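Local atomic coordinates of twitching motility pilus retraction protein (Geobacter sulfurreducens PCA, PDB entry 5ZFQ), a protein that acts as the retraction ATPase motor of the type IV pilus, probably using ATP hydrolysis in a six-subunit ring to pull the pilus back. Residues A145-G150 / V285-M290; V182-P187 / N213-I218. All blocks are in the same frame, centred on the assembly; numbering follows the deposited sequence.

In the fold
Contacts 1 and 2 both reach the mixed sheet of the ATPase domain, at different places across it. Contact 1 lies where strands 150-155 and 286-296 begin side by side. Contact 2 lies on strand 180-185, with strands 225-230 and 249-254 between it and strand 150-155. Their centres are 19 Å apart, and their nearest atoms are about 12 Å apart, so they do not touch. Both segments of contact 2 fall in sequence between those of contact 1. Strand 150-155 runs into a loop with the Walker A sequence pattern, which probably binds the nucleotide. Contact 1 is at the start of that strand, the end away from this loop.

Contact 1 of 2, residues A145-G150 / V285-M290; sequences AEKPRG and VLEGVM
The carboxylate of Glu287 meets Lys147 through OE1, while OE2 is turned to Arg317, a long and weak ion pair. The other flat group is the guanidinium of Arg149. Pro148 CG rests on one of its faces, 3.4 Å above the plane and displaced toward the rim. These residues sit at the start of two parallel neighbours, strands 150-155 and 286-296, in the mixed sheet of a RecA-like ATPase core. Segment 145-150 is the loop leading into the first strand. Segment 285-290 runs from the last residue of helix 275-285 into the second.

The Lys147 and Glu287 side chains cross at about a right angle. Lys147 NZ to Glu287 OE1 is 3.8 Å, a long salt bridge. Lys147 CE is about as near, at 3.7 Å from Glu287 OE1, so the methylenes of the lysine also lie against the carboxylate oxygen. Both chains bend at chi2. In Glu287 this torsion is -58°, which folds the carboxylate back instead of extending it.

No hydrogen bond joins the two segments directly. Leu151 is the link: it pairs through the backbone with Val285 and Glu287. Gly288 then pairs with Leu153, a pattern consistent with a beta bulge at Glu287-Gly288. Arg149 also packs on Pro296 of a neighbouring subunit, which places the loop near a subunit interface. Gly150 has a positive phi of 98°, a conformation that suits glycine. Nearer the backbone, Glu287 CG lies 3.4 Å from Arg149 O, and Val285 O faces Gly150 CA at 3.2 Å.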
loop_
_atom_site.group_PDB
_atom_site.type_symbol
_atom_site.label_atom_id
_atom_site.label_comp_id
_atom_site.label_asym_id
_atom_site.label_seq_id
_atom_site.Cartn_x
_atom_site.Cartn_y
_atom_site.Cartn_z
ATOM N N ALA A 145 -19.505 -31.683 22.210
ATOM C CA ALA A 145 -18.140 -32.189 22.344
ATOM C C ALA A 145 -18.044 -33.639 21.910
ATOM O O ALA A 145 -16.960 -34.239 21.898
ATOM C CB ALA A 145 -17.655 -32.033 23.782
ATOM N N GLU A 146 -19.192 -34.209 21.568
ATOM C CA GLU A 146 -19.223 -35.572 21.089
ATOM C C GLU A 146 -19.379 -35.590 19.582
ATOM O O GLU A 146 -19.502 -36.657 18.985
ATOM C CB GLU A 146 -20.343 -36.362 21.763
ATOM C CG GLU A 146 -20.014 -36.769 23.180
ATOM C CD GLU A 146 -21.238 -37.233 23.962
ATOM O OE1 GLU A 146 -22.321 -37.341 23.349
ATOM O OE2 GLU A 146 -21.116 -37.497 25.186
ATOM N N LYS A 147 -19.371 -34.411 18.968
ATOM C CA LYS A 147 -19.491 -34.317 17.516
ATOM C C LYS A 147 -18.247 -34.861 16.841
ATOM O O LYS A 147 -17.128 -34.530 17.239
ATOM C CB LYS A 147 -19.713 -32.874 17.069
ATOM C CG LYS A 147 -21.039 -32.290 17.447
ATOM C CD LYS A 147 -22.161 -32.906 16.641
ATOM C CE LYS A 147 -23.479 -32.164 16.894
ATOM N NZ LYS A 147 -24.632 -32.979 16.391
ATOM N N PRO A 148 -18.438 -35.691 15.807
ATOM C CA PRO A 148 -17.293 -36.233 15.067
ATOM C C PRO A 148 -16.695 -35.251 14.063
ATOM O O PRO A 148 -15.475 -35.200 13.952
ATOM C CB PRO A 148 -17.879 -37.457 14.363
ATOM C CG PRO A 148 -19.326 -37.199 14.267
ATOM C CD PRO A 148 -19.711 -36.317 15.413
ATOM N N ARG A 149 -17.523 -34.478 13.368
ATOM C CA ARG A 149 -17.047 -33.580 12.301
ATOM C C ARG A 149 -17.567 -32.172 12.435
ATOM O O ARG A 149 -18.400 -31.885 13.281
ATOM C CB ARG A 149 -17.486 -34.090 10.935
ATOM C CG ARG A 149 -16.824 -35.335 10.512
ATOM C CD ARG A 149 -17.628 -35.984 9.403
ATOM N NE ARG A 149 -18.749 -36.746 9.927
ATOM C CZ ARG A 149 -18.608 -37.873 10.617
ATOM N NH1 ARG A 149 -17.384 -38.342 10.891
ATOM N NH2 ARG A 149 -19.687 -38.524 11.043
ATOM N N GLY A 150 -17.116 -31.307 11.547
ATOM C CA GLY A 150 -17.734 -30.010 11.408
ATOM C C GLY A 150 -17.035 -28.882 12.133
ATOM O O GLY A 150 -15.951 -29.042 12.693
ATOM N N VAL A 285 -21.236 -27.288 7.344
ATOM C CA VAL A 285 -20.238 -27.753 8.311
ATOM C C VAL A 285 -20.471 -27.269 9.756
ATOM O O VAL A 285 -19.965 -27.893 10.703
ATOM C CB VAL A 285 -18.786 -27.341 7.885
ATOM C CG1 VAL A 285 -18.475 -27.781 6.467
ATOM C CG2 VAL A 285 -18.569 -25.854 8.056
ATOM N N LEU A 286 -21.226 -26.182 9.928
ATOM C CA LEU A 286 -21.500 -25.624 11.261
ATOM C C LEU A 286 -22.261 -26.624 12.105
ATOM O O LEU A 286 -23.311 -27.119 11.681
ATOM C CB LEU A 286 -22.301 -24.326 11.153
ATOM C CG LEU A 286 -22.275 -23.295 12.282
ATOM C CD1 LEU A 286 -20.842 -22.931 12.685
ATOM C CD2 LEU A 286 -23.032 -22.049 11.856
ATOM N N GLU A 287 -21.727 -26.951 13.279
ATOM C CA GLU A 287 -22.372 -27.940 14.145
ATOM C C GLU A 287 -22.797 -27.295 15.448
ATOM O O GLU A 287 -23.514 -27.898 16.249
ATOM C CB GLU A 287 -21.454 -29.140 14.413
ATOM C CG GLU A 287 -21.277 -30.084 13.213
ATOM C CD GLU A 287 -22.608 -30.662 12.695
ATOM O OE1 GLU A 287 -23.569 -30.809 13.499
ATOM O OE2 GLU A 287 -22.693 -30.949 11.473
ATOM N N GLY A 288 -22.377 -26.055 15.653
ATOM C CA GLY A 288 -22.737 -25.353 16.866
ATOM C C GLY A 288 -22.011 -24.042 17.090
ATOM O O GLY A 288 -20.855 -23.854 16.694
ATOM N N VAL A 289 -22.710 -23.125 17.740
ATOM C CA VAL A 289 -22.158 -21.819 18.065
ATOM C C VAL A 289 -22.483 -21.512 19.507
ATOM O O VAL A 289 -23.638 -21.564 19.921
ATOM C CB VAL A 289 -22.732 -20.680 17.163
ATOM C CG1 VAL A 289 -22.140 -19.321 17.577
ATOM C CG2 VAL A 289 -22.513 -20.988 15.670
ATOM N N MET A 290 -21.464 -21.200 20.280
ATOM C CA MET A 290 -21.693 -20.775 21.637
ATOM C C MET A 290 -21.196 -19.353 21.832
ATOM O O MET A 290 -20.045 -19.034 21.572
ATOM C CB MET A 290 -21.036 -21.746 22.608
ATOM C CG MET A 290 -21.650 -23.145 22.506
ATOM S SD MET A 290 -20.778 -24.379 23.483
ATOM C CE MET A 290 -19.116 -23.992 23.062
#

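Contact 2 of 2, residues V182-P187 / N213-I218; sequences VTIEDP and NALKYI
Ile184 meets the helix through its CD1 methyl, which touches both Ala214 CB and Leu215 CD2, each at 3.8 Å. Its CG2 branch also packs on Ala214 CB. The far end of the Ile184 chain is extended, chi2 157°, and this carries CD1 out to the leucine. Leu215 lends one branch, CD2, and the two side chains meet at a slant. Beyond helix 211-216, Ile218 CD1 lies 3.6 Å from Val182 CG1, with the two side chains passing in opposite directions. Ile218 CD1 is also 4.3 Å from Ile184 CD1, which joins the two apolar patches.

Strand 180-185 belongs to the mixed sheet of the RecA-like core, and helix 211-216 packs across one side of it. Segment 182-187 probably forms part of the Asp box of secretion ATPases. Val182 and Ile184 are held by backbone bonds to strand 225-230. Thr183 points away from the helix, and its OG1 donates to the anti lone pair of Glu185 OE2, at 2.8 Å. Gln201 NE2 bonds to the same oxygen. In segment 213-218, Asn213 packs on Glu94 of a neighbouring subunit, and Tyr217 on Asn110 of that same subunit.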
loop_
_atom_site.group_PDB
_atom_site.type_symbol
_atom_site.label_atom_id
_atom_site.label_comp_id
_atom_site.label_asym_id
_atom_site.label_seq_id
_atom_site.Cartn_x
_atom_site.Cartn_y
_atom_site.Cartn_z
ATOM N N VAL A 182 -4.511 -31.104 17.433
ATOM C CA VAL A 182 -3.587 -29.966 17.280
ATOM C C VAL A 182 -4.286 -28.660 17.644
ATOM O O VAL A 182 -5.332 -28.330 17.073
ATOM C CB VAL A 182 -3.051 -29.839 15.836
ATOM C CG1 VAL A 182 -2.140 -28.616 15.709
ATOM C CG2 VAL A 182 -2.349 -31.129 15.411
ATOM N N THR A 183 -3.717 -27.915 18.580
ATOM C CA THR A 183 -4.244 -26.593 18.930
ATOM C C THR A 183 -3.270 -25.512 18.484
ATOM O O THR A 183 -2.064 -25.731 18.439
ATOM C CB THR A 183 -4.475 -26.448 20.459
ATOM O OG1 THR A 183 -3.204 -26.391 21.113
ATOM C CG2 THR A 183 -5.264 -27.641 21.018
ATOM N N ILE A 184 -3.792 -24.337 18.177
ATOM C CA ILE A 184 -2.955 -23.196 17.842
ATOM C C ILE A 184 -3.481 -22.044 18.696
ATOM O O ILE A 184 -4.603 -21.566 18.502
ATOM C CB ILE A 184 -2.995 -22.901 16.307
ATOM C CG1 ILE A 184 -2.438 -24.092 15.515
ATOM C CG2 ILE A 184 -2.222 -21.649 15.947
ATOM C CD1 ILE A 184 -2.942 -24.142 14.050
ATOM N N GLU A 185 -2.691 -21.639 19.680
ATOM C CA GLU A 185 -3.195 -20.806 20.774
ATOM C C GLU A 185 -2.385 -19.526 20.973
ATOM O O GLU A 185 -1.191 -19.473 20.669
ATOM C CB GLU A 185 -3.218 -21.612 22.083
ATOM C CG GLU A 185 -4.136 -22.842 22.048
ATOM C CD GLU A 185 -4.217 -23.607 23.374
ATOM O OE1 GLU A 185 -4.644 -23.010 24.403
ATOM O OE2 GLU A 185 -3.876 -24.818 23.379
ATOM N N ASP A 186 -3.033 -18.494 21.498
ATOM C CA ASP A 186 -2.372 -17.212 21.686
ATOM C C ASP A 186 -2.854 -16.479 22.936
ATOM O O ASP A 186 -3.623 -15.514 22.834
ATOM C CB ASP A 186 -2.588 -16.328 20.452
ATOM C CG ASP A 186 -1.742 -15.052 20.484
ATOM O OD1 ASP A 186 -0.589 -15.084 21.005
ATOM O OD2 ASP A 186 -2.249 -14.013 19.987
ATOM N N PRO A 187 -2.364 -16.908 24.122
ATOM C CA PRO A 187 -1.381 -17.983 24.263
ATOM C C PRO A 187 -2.071 -19.306 24.600
ATOM O O PRO A 187 -3.300 -19.395 24.510
ATOM C CB PRO A 187 -0.526 -17.497 25.430
ATOM C CG PRO A 187 -1.481 -16.679 26.268
ATOM C CD PRO A 187 -2.708 -16.361 25.447
ATOM N N ASN A 213 1.391 -18.931 9.763
ATOM C CA ASN A 213 2.402 -19.980 9.645
ATOM C C ASN A 213 1.853 -21.341 10.086
ATOM O O ASN A 213 1.975 -22.334 9.375
ATOM C CB ASN A 213 3.653 -19.631 10.472
ATOM C CG ASN A 213 4.660 -18.768 9.713
ATOM O OD1 ASN A 213 4.352 -18.203 8.656
ATOM N ND2 ASN A 213 5.873 -18.639 10.276
ATOM N N ALA A 214 1.243 -21.379 11.264
ATOM C CA ALA A 214 0.816 -22.643 11.832
ATOM C C ALA A 214 -0.307 -23.294 11.012
ATOM O O ALA A 214 -0.450 -24.522 10.993
ATOM C CB ALA A 214 0.381 -22.443 13.267
ATOM N N LEU A 215 -1.103 -22.484 10.328
ATOM C CA LEU A 215 -2.197 -23.025 9.531
ATOM C C LEU A 215 -1.738 -23.444 8.128
ATOM O O LEU A 215 -2.371 -24.270 7.475
ATOM C CB LEU A 215 -3.324 -22.004 9.427
ATOM C CG LEU A 215 -4.168 -21.896 10.684
ATOM C CD1 LEU A 215 -5.135 -20.743 10.552
ATOM C CD2 LEU A 215 -4.886 -23.220 10.889
ATOM N N LYS A 216 -0.634 -22.865 7.678
ATOM C CA LYS A 216 -0.112 -23.143 6.353
ATOM C C LYS A 216 0.183 -24.620 6.132
ATOM O O LYS A 216 0.188 -25.083 4.983
ATOM C CB LYS A 216 1.155 -22.336 6.111
ATOM C CG LYS A 216 1.710 -22.500 4.735
ATOM C CD LYS A 216 3.142 -21.984 4.657
ATOM C CE LYS A 216 3.633 -21.965 3.217
ATOM N NZ LYS A 216 4.998 -21.396 3.202
ATOM N N TYR A 217 0.424 -25.353 7.225
ATOM C CA TYR A 217 0.845 -26.752 7.142
ATOM C C TYR A 217 -0.035 -27.692 7.951
ATOM O O TYR A 217 0.276 -28.876 8.067
ATOM C CB TYR A 217 2.298 -26.910 7.610
ATOM C CG TYR A 217 3.319 -26.293 6.702
ATOM C CD1 TYR A 217 3.197 -26.372 5.317
ATOM C CD2 TYR A 217 4.407 -25.602 7.227
ATOM C CE1 TYR A 217 4.151 -25.785 4.470
ATOM C CE2 TYR A 217 5.372 -25.020 6.397
ATOM C CZ TYR A 217 5.242 -25.109 5.019
ATOM O OH TYR A 217 6.201 -24.519 4.206
ATOM N N ILE A 218 -1.122 -27.168 8.508
ATOM C CA ILE A 218 -1.987 -27.974 9.364
ATOM C C ILE A 218 -2.535 -29.233 8.644
ATOM O O ILE A 218 -2.726 -30.294 9.265
ATOM C CB ILE A 218 -3.159 -27.131 9.914
ATOM C CG1 ILE A 218 -3.889 -27.890 11.028
ATOM C CG2 ILE A 218 -4.104 -26.655 8.778
ATOM C CD1 ILE A 218 -3.080 -28.004 12.267
#